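Local coordinates for protein glucosamine-6-phosphate deaminase (Bacillus subtilis, PDB 2BKX) that is a member of the glucosamine-6-phosphate isomerase/6-phosphogluconolactonase family with a Rossmann-like alpha/beta fold and holds fructose-6-phosphate in a pocket, at residues 7-12 / 232-237; 14-19 / 41-46; 131-136 / 195-200. All coordinates share one frame; numbering follows the deposited sequence.

Contact 1: 7-12 / 232-237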
# COMPACT_ATOMS: atom_id res chain seq x y z
N GLN A 7 12.27 -16.75 1.69
CA GLN A 7 12.94 -17.54 0.67
C GLN A 7 12.37 -17.30 -0.72
O GLN A 7 13.09 -17.35 -1.73
CB GLN A 7 12.76 -19.03 1.00
CG GLN A 7 14.03 -19.82 1.08
CD GLN A 7 13.79 -21.28 1.54
OE1 GLN A 7 13.91 -22.21 0.75
NE2 GLN A 7 13.42 -21.45 2.82
N THR A 8 11.06 -17.03 -0.77
CA THR A 8 10.34 -16.90 -2.00
C THR A 8 9.24 -15.85 -1.84
O THR A 8 8.83 -15.54 -0.72
CB THR A 8 9.63 -18.21 -2.41
OG1 THR A 8 8.66 -18.52 -1.40
CG2 THR A 8 10.60 -19.36 -2.53
N TYR A 9 8.73 -15.38 -2.97
CA TYR A 9 7.53 -14.54 -3.01
C TYR A 9 6.33 -15.24 -2.35
O TYR A 9 5.51 -14.61 -1.69
CB TYR A 9 7.21 -14.18 -4.46
CG TYR A 9 6.00 -13.29 -4.62
CD1 TYR A 9 6.06 -11.97 -4.27
CD2 TYR A 9 4.81 -13.78 -5.09
CE1 TYR A 9 4.95 -11.14 -4.40
CE2 TYR A 9 3.70 -13.00 -5.22
CZ TYR A 9 3.77 -11.66 -4.90
OH TYR A 9 2.66 -10.85 -5.03
N GLU A 10 6.21 -16.54 -2.55
CA GLU A 10 5.09 -17.28 -2.01
C GLU A 10 5.16 -17.30 -0.47
O GLU A 10 4.16 -17.15 0.22
CB GLU A 10 5.10 -18.70 -2.57
CG GLU A 10 4.74 -18.85 -4.01
CD GLU A 10 5.81 -18.46 -4.99
OE1 GLU A 10 6.98 -18.24 -4.62
OE2 GLU A 10 5.45 -18.42 -6.19
N GLU A 11 6.35 -17.42 0.07
CA GLU A 11 6.52 -17.38 1.53
C GLU A 11 6.25 -15.96 2.07
O GLU A 11 5.57 -15.79 3.09
CB GLU A 11 7.92 -17.84 1.99
CG GLU A 11 7.99 -17.92 3.50
CD GLU A 11 9.33 -18.21 4.09
OE1 GLU A 11 9.33 -18.75 5.23
OE2 GLU A 11 10.37 -17.85 3.49
N LEU A 12 6.73 -14.94 1.38
CA LEU A 12 6.42 -13.55 1.75
C LEU A 12 4.92 -13.34 1.81
O LEU A 12 4.39 -12.76 2.75
CB LEU A 12 7.09 -12.61 0.75
CG LEU A 12 6.75 -11.10 0.83
CD1 LEU A 12 7.95 -10.29 0.30
CD2 LEU A 12 5.49 -10.71 0.13
N LEU A 232 9.10 -7.39 5.00
CA LEU A 232 9.29 -8.71 4.43
C LEU A 232 10.00 -8.53 3.11
O LEU A 232 9.52 -7.78 2.26
CB LEU A 232 7.97 -9.44 4.26
CG LEU A 232 7.11 -9.60 5.50
CD1 LEU A 232 5.84 -10.37 5.10
CD2 LEU A 232 7.81 -10.25 6.65
N ILE A 233 11.14 -9.22 2.93
CA ILE A 233 11.96 -9.02 1.73
C ILE A 233 12.30 -10.39 1.17
O ILE A 233 12.87 -11.20 1.89
CB ILE A 233 13.26 -8.30 2.09
CG1 ILE A 233 12.96 -6.99 2.87
CG2 ILE A 233 14.05 -7.96 0.85
CD1 ILE A 233 14.18 -6.24 3.43
N ASP A 234 11.97 -10.64 -0.09
CA ASP A 234 12.37 -11.91 -0.69
C ASP A 234 13.83 -11.90 -1.13
O ASP A 234 14.51 -10.88 -1.05
CB ASP A 234 11.39 -12.40 -1.74
CG ASP A 234 11.42 -11.64 -3.03
OD1 ASP A 234 12.34 -10.82 -3.29
OD2 ASP A 234 10.51 -11.92 -3.84
N ARG A 235 14.35 -13.06 -1.54
CA ARG A 235 15.79 -13.23 -1.80
C ARG A 235 16.28 -12.29 -2.88
O ARG A 235 17.32 -11.67 -2.78
CB ARG A 235 16.11 -14.69 -2.16
CG ARG A 235 15.77 -15.63 -1.06
CD ARG A 235 16.67 -15.53 0.14
NE ARG A 235 16.02 -16.05 1.34
CZ ARG A 235 16.62 -16.27 2.51
NH1 ARG A 235 15.91 -16.75 3.53
NH2 ARG A 235 17.91 -15.99 2.67
N GLU A 236 15.50 -12.12 -3.92
CA GLU A 236 15.88 -11.27 -5.02
C GLU A 236 15.95 -9.81 -4.59
O GLU A 236 16.84 -9.05 -5.00
CB GLU A 236 14.90 -11.47 -6.17
CG GLU A 236 15.07 -12.82 -6.91
CD GLU A 236 14.69 -14.03 -6.07
OE1 GLU A 236 13.72 -13.94 -5.28
OE2 GLU A 236 15.37 -15.10 -6.20
N ALA A 237 15.02 -9.39 -3.75
CA ALA A 237 15.02 -8.03 -3.26
C ALA A 237 16.14 -7.76 -2.26
O ALA A 237 16.52 -6.61 -2.09
CB ALA A 237 13.68 -7.72 -2.65
O HOH W 1 13.16 -16.58 -4.54
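Leu12 packs on Leu232, with its CG 4.0 Å from Leu232 CB. With chi1 at 172° Leu12 turns CG away from its own N and over the strand, and its CD1 settles 3.6 Å from Leu232 O. In return Leu232 CD1 touches the carbonyl of Leu12, 3.7 Å from its O. Asp234 packs its CB 4.1 Å from Thr8 C, and its OD2 lies at the edge of the Tyr9 ring, near the ring plane.

Nearer solvent, Arg235 lays its aliphatic part against the backbone of Gln7, CG 3.3 Å from Gln7 O, and bends at chi2 (-70°) to bring the guanidinium up with its edge to Gln7 CA. Arg235 NH2 forms a salt bridge with Glu5 OE2. No direct hydrogen bond joins the segments; instead one water donates to both Gln7 O and Glu236 OE1, at 2.9 and 2.8 Å.

Behind these contacts each backbone is held by its own side chains. Thr8 is the N-cap of helix 9-26, its OG1 accepting from Glu11 N, while Glu11 OE2 reaches back to Gln7 N in a nearly straight bond of 2.8 Å. On the other segment Asp234 OD1 takes the N-H of Ala237 in an Asx motif and also that of Gly199; OD2 is bonded to Ser198 OG.

The whole is a junction at the edge of the mixed sheet, where strands 2-6, 229-234 and 193-197 run parallel: helix 9-26 starts just after strand 2-6, leans on strand 229-234 and sends Tyr9 OH to Thr39 O and to Gly42 N in the first turn of helix 41-53.

Contact 2: 14-19 / 41-46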
# COMPACT_ATOMS: atom_id res chain seq x y z
N GLN A 14 2.53 -15.67 2.16
CA GLN A 14 1.95 -16.42 3.26
C GLN A 14 2.07 -15.66 4.57
O GLN A 14 1.10 -15.57 5.35
CB GLN A 14 2.64 -17.80 3.36
CG GLN A 14 2.18 -18.66 4.56
CD GLN A 14 3.22 -19.69 5.07
OE1 GLN A 14 2.84 -20.78 5.56
NE2 GLN A 14 4.50 -19.34 5.01
N ILE A 15 3.26 -15.20 4.86
CA ILE A 15 3.53 -14.50 6.12
C ILE A 15 2.73 -13.20 6.19
O ILE A 15 2.12 -12.90 7.21
CB ILE A 15 5.05 -14.23 6.28
CG1 ILE A 15 5.79 -15.55 6.38
CG2 ILE A 15 5.30 -13.35 7.51
CD1 ILE A 15 7.29 -15.47 6.35
N ALA A 16 2.66 -12.47 5.08
CA ALA A 16 1.90 -11.22 5.05
C ALA A 16 0.42 -11.48 5.29
O ALA A 16 -0.25 -10.73 5.99
CB ALA A 16 2.13 -10.52 3.71
N ALA A 17 -0.11 -12.50 4.64
CA ALA A 17 -1.51 -12.82 4.83
C ALA A 17 -1.79 -13.22 6.27
O ALA A 17 -2.81 -12.83 6.84
CB ALA A 17 -1.93 -13.89 3.86
N ARG A 18 -0.87 -13.95 6.86
CA ARG A 18 -1.05 -14.37 8.26
C ARG A 18 -1.06 -13.17 9.21
O ARG A 18 -1.91 -13.08 10.13
CB ARG A 18 0.03 -15.39 8.63
CG ARG A 18 -0.00 -15.86 10.08
CD ARG A 18 -1.31 -16.53 10.45
NE ARG A 18 -1.50 -17.72 9.64
CZ ARG A 18 -2.64 -18.36 9.48
NH1 ARG A 18 -3.74 -17.91 10.05
NH2 ARG A 18 -2.68 -19.44 8.72
N ILE A 19 -0.13 -12.23 9.02
CA ILE A 19 -0.07 -11.03 9.85
C ILE A 19 -1.35 -10.20 9.70
O ILE A 19 -1.92 -9.71 10.70
CB ILE A 19 1.15 -10.17 9.53
CG1 ILE A 19 2.45 -10.89 9.96
CG2 ILE A 19 1.04 -8.79 10.16
CD1 ILE A 19 3.73 -10.32 9.38
N GLU A 41 -0.11 -8.90 -4.55
CA GLU A 41 -1.03 -9.80 -5.23
C GLU A 41 -1.12 -11.15 -4.54
O GLU A 41 -2.22 -11.67 -4.33
CB GLU A 41 -0.60 -9.99 -6.67
CG GLU A 41 -0.96 -8.72 -7.45
CD GLU A 41 -0.78 -8.80 -8.93
OE1 GLU A 41 -0.44 -9.87 -9.45
OE2 GLU A 41 -0.97 -7.75 -9.59
N GLY A 42 0.01 -11.74 -4.19
CA GLY A 42 0.00 -13.04 -3.51
C GLY A 42 -0.64 -12.99 -2.15
O GLY A 42 -1.26 -13.95 -1.71
N THR A 43 -0.46 -11.86 -1.43
CA THR A 43 -1.08 -11.68 -0.11
C THR A 43 -2.58 -11.72 -0.22
O THR A 43 -3.26 -12.37 0.57
CB THR A 43 -0.58 -10.35 0.52
OG1 THR A 43 0.84 -10.45 0.73
CG2 THR A 43 -1.20 -10.09 1.87
N TYR A 44 -3.14 -11.00 -1.18
CA TYR A 44 -4.59 -11.06 -1.36
C TYR A 44 -5.06 -12.45 -1.73
O TYR A 44 -6.05 -12.92 -1.16
CB TYR A 44 -5.05 -10.04 -2.40
CG TYR A 44 -4.86 -8.59 -1.97
CD1 TYR A 44 -5.36 -8.14 -0.77
CD2 TYR A 44 -4.12 -7.68 -2.74
CE1 TYR A 44 -5.19 -6.85 -0.35
CE2 TYR A 44 -3.92 -6.36 -2.31
CZ TYR A 44 -4.46 -5.96 -1.12
OH TYR A 44 -4.27 -4.67 -0.67
N ARG A 45 -4.34 -13.14 -2.59
CA ARG A 45 -4.72 -14.50 -2.94
C ARG A 45 -4.71 -15.40 -1.68
O ARG A 45 -5.65 -16.21 -1.47
CB ARG A 45 -3.77 -15.07 -3.98
CG ARG A 45 -4.02 -14.65 -5.40
CD ARG A 45 -3.25 -15.48 -6.39
NE ARG A 45 -1.81 -15.29 -6.28
CZ ARG A 45 -1.10 -14.38 -6.94
NH1 ARG A 45 -1.70 -13.55 -7.76
NH2 ARG A 45 0.21 -14.33 -6.79
N GLN A 46 -3.68 -15.28 -0.84
CA GLN A 46 -3.63 -16.10 0.34
C GLN A 46 -4.67 -15.73 1.38
O GLN A 46 -5.16 -16.60 2.06
CB GLN A 46 -2.22 -16.23 0.93
CG GLN A 46 -1.23 -16.76 -0.05
CD GLN A 46 -1.68 -18.13 -0.58
OE1 GLN A 46 -1.88 -19.06 0.22
NE2 GLN A 46 -1.96 -18.22 -1.88
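Thr43, Ala17 and Gln46 carry most of this helix-to-helix contact, in which helices 9-26 and 41-53 of the alpha/beta fold pack side by side on one face of the sheet. Their short segments approach to 8.1 Å and cross at -57°. Small residues permit this closeness: the CA atoms of Ala17 and Thr43 are 5.1 Å apart.

Thr43 works with both branches. Its CG2, anti to the backbone N, reaches across to the opposing helix, where it lies 3.8 Å from Ala17 N and equally near the methyl of Ala16. One turn on from Thr43 in helix 41-53, Gln46 CB meets Ala17 CB at 3.8 Å, methylene against methyl, and Ala17 CB also rests over the carbonyl O of Thr43. Gln46 CG lies at the limit of contact with Gln14 N (4.5 Å), at the more exposed end of the contact.

At the sheet side, Ala16 and Thr43 both touch Leu196 of strand 193-197, and Ala16 also reaches Leu232 of strand 229-234, so the two helices and the strands beneath share one apolar layer. The shortest atom-to-atom contact between the two segments is Thr43 OG1 to Ala16 CB, 3.2 Å.

Contact 3: 131-136 / 195-200. With F6R (fructose -6-phosphate), chain C.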
# COMPACT_ATOMS: atom_id res chain seq x y z
N LEU A 131 2.17 -1.73 2.89
CA LEU A 131 2.88 -0.86 1.97
C LEU A 131 3.68 -1.70 1.00
O LEU A 131 4.10 -2.82 1.31
CB LEU A 131 3.92 0.01 2.71
CG LEU A 131 3.43 0.98 3.71
CD1 LEU A 131 4.60 1.69 4.40
CD2 LEU A 131 2.48 2.01 3.09
N GLY A 132 3.89 -1.15 -0.17
CA GLY A 132 5.02 -1.56 -1.02
C GLY A 132 6.05 -0.44 -1.07
O GLY A 132 5.93 0.55 -0.33
N ILE A 133 7.07 -0.59 -1.90
CA ILE A 133 8.11 0.42 -2.04
C ILE A 133 8.39 0.65 -3.50
O ILE A 133 8.48 -0.29 -4.28
CB ILE A 133 9.41 0.02 -1.28
CG1 ILE A 133 10.33 1.20 -1.09
CG2 ILE A 133 10.13 -1.15 -1.91
CD1 ILE A 133 11.46 0.99 -0.08
N GLY A 134 8.51 1.90 -3.87
CA GLY A 134 8.90 2.21 -5.23
C GLY A 134 10.36 1.90 -5.45
O GLY A 134 11.16 1.82 -4.51
N ARG A 135 10.73 1.87 -6.72
CA ARG A 135 12.11 1.68 -7.07
C ARG A 135 12.96 2.79 -6.48
O ARG A 135 14.15 2.59 -6.19
CB ARG A 135 12.29 1.62 -8.60
CG ARG A 135 11.62 0.45 -9.26
CD ARG A 135 11.69 0.59 -10.80
NE ARG A 135 10.98 -0.52 -11.42
CZ ARG A 135 10.81 -0.71 -12.73
NH1 ARG A 135 10.12 -1.77 -13.14
NH2 ARG A 135 11.33 0.12 -13.63
N ASN A 136 12.36 3.98 -6.32
CA ASN A 136 12.98 5.15 -5.77
C ASN A 136 12.70 5.39 -4.28
O ASN A 136 12.95 6.47 -3.75
CB ASN A 136 12.54 6.41 -6.54
CG ASN A 136 11.05 6.67 -6.44
OD1 ASN A 136 10.33 5.93 -5.77
ND2 ASN A 136 10.59 7.73 -7.09
N LEU A 195 5.56 -3.67 5.48
CA LEU A 195 6.17 -3.29 4.21
C LEU A 195 6.62 -4.56 3.50
O LEU A 195 7.39 -5.35 4.03
CB LEU A 195 7.32 -2.31 4.43
CG LEU A 195 8.18 -1.98 3.21
CD1 LEU A 195 7.38 -1.32 2.12
CD2 LEU A 195 9.33 -1.10 3.64
N LEU A 196 6.14 -4.74 2.26
CA LEU A 196 6.42 -5.91 1.45
C LEU A 196 7.33 -5.51 0.29
O LEU A 196 7.06 -4.56 -0.41
CB LEU A 196 5.12 -6.46 0.86
CG LEU A 196 4.00 -6.74 1.86
CD1 LEU A 196 2.74 -7.26 1.17
CD2 LEU A 196 4.48 -7.69 2.94
N ILE A 197 8.37 -6.30 0.06
CA ILE A 197 9.36 -5.99 -0.96
C ILE A 197 9.79 -7.26 -1.66
O ILE A 197 10.35 -8.18 -1.02
CB ILE A 197 10.60 -5.26 -0.41
CG1 ILE A 197 10.22 -4.12 0.52
CG2 ILE A 197 11.38 -4.69 -1.62
CD1 ILE A 197 11.39 -3.38 1.15
N SER A 198 9.61 -7.28 -2.98
CA SER A 198 9.88 -8.47 -3.78
C SER A 198 10.56 -8.12 -5.11
O SER A 198 10.16 -7.20 -5.79
CB SER A 198 8.57 -9.23 -4.08
OG SER A 198 8.79 -10.32 -4.96
N GLY A 199 11.57 -8.91 -5.44
CA GLY A 199 12.14 -8.85 -6.77
C GLY A 199 13.35 -7.97 -6.91
O GLY A 199 13.55 -7.02 -6.16
N LYS A 200 14.15 -8.27 -7.94
CA LYS A 200 15.40 -7.55 -8.23
C LYS A 200 15.24 -6.05 -8.46
O LYS A 200 16.15 -5.26 -8.14
CB LYS A 200 16.05 -8.21 -9.46
CG LYS A 200 17.38 -7.70 -9.87
CD LYS A 200 17.98 -8.65 -10.92
CE LYS A 200 18.87 -7.89 -11.93
NZ LYS A 200 18.78 -8.53 -13.28
C1 F6R C . 0.60 0.79 -3.61
C2 F6R C . 1.50 2.01 -3.64
C3 F6R C . 2.88 2.09 -4.31
C4 F6R C . 3.48 0.71 -4.65
C5 F6R C . 4.85 0.79 -5.29
C6 F6R C . 5.38 -0.59 -5.66
O1 F6R C . -0.76 1.13 -3.27
O2 F6R C . 1.11 2.99 -3.03
O3 F6R C . 3.78 2.70 -3.41
O4 F6R C . 3.56 -0.05 -3.45
O5 F6R C . 4.86 1.64 -6.43
O6 F6R C . 4.54 -1.14 -6.70
P F6R C . 4.72 -2.67 -7.10
O1P F6R C . 4.22 -3.49 -5.94
O2P F6R C . 6.19 -2.88 -7.31
O3P F6R C . 3.89 -2.88 -8.33
O HOH W 2 7.14 -3.31 -2.90
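A water donates to Leu196 O at 2.8 Å and accepts from Ile133 N at 2.9 Å. This water takes over where direct parallel pairing stops: strands 128-131 and 193-197 are neighbours in the central sheet of the Rossmann-like fold, and the register ends with the bridge of Leu131 to Leu195. The last direct bond runs from Leu196 N to Leu131 O, 3.0 Å long and nearly straight at 168°, with the donor tilted 25° from the carbonyl plane. Leu195 CA lies near the same oxygen.

Past Leu131, segment 131-136 turns away toward the bound fructose-6-phosphate. Leu195 fills the angle of the fork: CG is anti to the backbone N (chi1 172°), which swings CD1 toward the other segment, 3.8 Å from Leu131 CB and against the carbonyl of Gly132. Further out, the CG2 methyl of Ile133 packs onto Ile197, touching its CG1 and CG2 alike, and helix 203-211 covers this patch with Ala205 and Val206.

Gly132 and Ile133 also line the ligand pocket. Ile133 O accepts from Lys202 NZ, which is itself bonded to the ligand. Gly132 has no side chain here and lets the ligand come close, its CA 3.2 Å from F6R O4.

From the N terminus, the chain leaves strand 2-6 and enters helix 9-26 through 7-12, whose partner comes only at 232-237, so contact 1 closes a loop over nearly the whole chain. The other two contacts fall within that loop in series: contact 2 closes early, between helices 9-26 and 41-53, before contact 3 opens at 131-136 and closes at 195-200. Contacts 1 and 2 share helix 9-26, and Leu232 CD1 packs against Ala16 N. Contacts 1 and 3 meet on adjacent strands, where Leu232 N lies 2.8 Å from Leu195 O. Leu196 links contacts 3 and 2, its side chain packing on Thr43 and Ala16.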